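Local atomic coordinates of aspartate aminotransferase, mitochondrial (Trypanosoma brucei brucei, PDB entry 4W5K), a protein that probably transfers amino groups between L-aspartate and 2-oxoglutarate as a homodimeric, pyridoxal 5'-phosphate-dependent aminotransferase. Residues Leu111-Ala116 with Val271-Leu276. The protein carries 1 engineered substitution. Sequence-based numbering, arbitrary orientation.
Sequences LNRFVA and VSQLAL
A side-on, two-nitrogen hydrogen-bond grip on one oxygen, R113 to Q273 at the protein surface, joins the loop that follows helix 99-110 to the middle of helix 264-282. NE of R113 lies 3.0 Å from OE1 of Q273, and NH2 of R113 lies 3.1 Å from the same atom. Q273 was modelled in two conformers, and the bonds hold for one of them, so the grip may be partial. The pair exemplifies an arginine spending two nitrogens on one acceptor at the cost of bent bonds, more so at NH2 (137°). Both nitrogens approach from one face of the amide, NE well above the carbonyl plane and not on a lone pair, with the two flat groups only 25° apart. In fold type I of the PLP-dependent enzymes, helices flank the mixed sheet of the large domain; here, on the inner side of its helix, L274 packs on I106 and L110 of helix 99-110 and on L257 of strand 255-260. The arginine's bend at its second torsion (43°) folds the chain back over its own loop, toward N112, and leaves the NE and NH2 edge facing the glutamine. NH1 of R113 donates almost straight to OD1 of N112 (3.2 Å), so the guanidinium is held at two edges, which limits its turning. Q273 itself also touches L110.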
loop_
_atom_site.group_PDB
_atom_site.type_symbol
_atom_site.label_atom_id
_atom_site.label_comp_id
_atom_site.label_asym_id
_atom_site.label_seq_id
_atom_site.Cartn_x
_atom_site.Cartn_y
_atom_site.Cartn_z
ATOM N N LEU A 111 -9.408 1.217 -16.012
ATOM C CA LEU A 111 -10.026 0.659 -17.224
ATOM C C LEU A 111 -10.853 1.665 -18.023
ATOM O O LEU A 111 -10.871 1.595 -19.263
ATOM C CB LEU A 111 -10.912 -0.559 -16.896
ATOM C CG LEU A 111 -10.118 -1.783 -16.424
ATOM C CD1 LEU A 111 -11.027 -2.936 -16.095
ATOM C CD2 LEU A 111 -9.118 -2.220 -17.489
ATOM N N ASN A 112 -11.495 2.617 -17.349
ATOM C CA ASN A 112 -12.365 3.522 -18.099
ATOM C C ASN A 112 -11.589 4.555 -18.915
ATOM O O ASN A 112 -12.184 5.278 -19.693
ATOM C CB ASN A 112 -13.395 4.215 -17.193
ATOM C CG ASN A 112 -12.772 5.114 -16.145
ATOM O OD1 ASN A 112 -11.570 5.239 -16.057
ATOM N ND2 ASN A 112 -13.611 5.741 -15.344
ATOM N N ARG A 113 -10.268 4.561 -18.796
ATOM C CA ARG A 113 -9.410 5.364 -19.674
ATOM C C ARG A 113 -9.271 4.752 -21.059
ATOM O O ARG A 113 -8.898 5.439 -22.006
ATOM C CB ARG A 113 -8.008 5.512 -19.058
ATOM C CG ARG A 113 -7.829 6.666 -18.099
ATOM C CD ARG A 113 -8.959 6.867 -17.111
ATOM N NE ARG A 113 -8.831 8.206 -16.543
ATOM C CZ ARG A 113 -9.750 8.847 -15.818
ATOM N NH1 ARG A 113 -10.915 8.279 -15.526
ATOM N NH2 ARG A 113 -9.497 10.081 -15.385
ATOM N N PHE A 114 -9.549 3.449 -21.206
ATOM C CA PHE A 114 -9.342 2.866 -22.509
ATOM C C PHE A 114 -10.336 1.766 -22.899
ATOM O O PHE A 114 -10.274 1.270 -24.009
ATOM C CB PHE A 114 -7.904 2.347 -22.633
ATOM C CG PHE A 114 -7.529 1.247 -21.652
ATOM C CD1 PHE A 114 -7.073 1.550 -20.373
ATOM C CD2 PHE A 114 -7.593 -0.092 -22.041
ATOM C CE1 PHE A 114 -6.707 0.545 -19.468
ATOM C CE2 PHE A 114 -7.221 -1.124 -21.143
ATOM C CZ PHE A 114 -6.780 -0.807 -19.858
ATOM N N VAL A 115 -11.278 1.447 -22.026
ATOM C CA VAL A 115 -12.337 0.480 -22.382
ATOM C C VAL A 115 -13.680 1.192 -22.389
ATOM O O VAL A 115 -14.033 1.819 -21.391
ATOM C CB VAL A 115 -12.384 -0.694 -21.371
ATOM C CG1 VAL A 115 -13.483 -1.694 -21.749
ATOM C CG2 VAL A 115 -10.990 -1.379 -21.245
ATOM N N ALA A 116 -14.417 1.122 -23.506
ATOM C CA ALA A 116 -15.732 1.739 -23.582
ATOM C C ALA A 116 -16.735 0.996 -22.703
ATOM O O ALA A 116 -16.627 -0.226 -22.538
ATOM C CB ALA A 116 -16.227 1.750 -25.029
ATOM N N VAL A 271 0.498 6.055 -18.066
ATOM C CA VAL A 271 1.339 6.091 -16.851
ATOM C C VAL A 271 1.007 7.353 -16.048
ATOM O O VAL A 271 0.948 7.307 -14.824
ATOM C CB VAL A 271 2.861 6.023 -17.165
ATOM C CG1 VAL A 271 3.717 6.337 -15.919
ATOM C CG2 VAL A 271 3.231 4.625 -17.656
ATOM N N SER A 272 0.750 8.466 -16.726
ATOM C CA SER A 272 0.335 9.667 -16.005
ATOM C C SER A 272 -0.977 9.447 -15.278
ATOM O O SER A 272 -1.193 9.967 -14.174
ATOM C CB SER A 272 0.194 10.849 -16.965
ATOM O OG SER A 272 1.446 11.146 -17.549
ATOM N N GLN A 273 -1.882 8.710 -15.910
ATOM C CA GLN A 273 -3.171 8.447 -15.286
ATOM C C GLN A 273 -3.023 7.470 -14.127
ATOM O O GLN A 273 -3.778 7.546 -13.157
ATOM C CB GLN A 273 -4.180 7.922 -16.317
ATOM C CG GLN A 273 -4.670 8.988 -17.291
ATOM C CD GLN A 273 -5.450 10.115 -16.619
ATOM O OE1 GLN A 273 -6.392 9.882 -15.841
ATOM N NE2 GLN A 273 -5.054 11.353 -16.919
ATOM N N LEU A 274 -2.053 6.547 -14.219
ATOM C CA LEU A 274 -1.733 5.651 -13.106
ATOM C C LEU A 274 -1.291 6.475 -11.906
ATOM O O LEU A 274 -1.741 6.250 -10.785
ATOM C CB LEU A 274 -0.629 4.636 -13.469
ATOM C CG LEU A 274 -1.032 3.512 -14.416
ATOM C CD1 LEU A 274 0.183 2.748 -14.930
ATOM C CD2 LEU A 274 -1.983 2.564 -13.691
ATOM N N ALA A 275 -0.422 7.452 -12.148
ATOM C CA ALA A 275 0.021 8.309 -11.062
ATOM C C ALA A 275 -1.164 9.016 -10.375
ATOM O O ALA A 275 -1.175 9.136 -9.153
ATOM C CB ALA A 275 1.031 9.340 -11.572
ATOM N N LEU A 276 -2.154 9.481 -11.151
ATOM C CA LEU A 276 -3.312 10.153 -10.549
ATOM C C LEU A 276 -4.188 9.214 -9.724
ATOM O O LEU A 276 -4.978 9.676 -8.901
ATOM C CB LEU A 276 -4.171 10.834 -11.629
ATOM C CG LEU A 276 -3.381 11.852 -12.433
ATOM C CD1 LEU A 276 -4.232 12.317 -13.613
ATOM C CD2 LEU A 276 -2.977 13.043 -11.567
#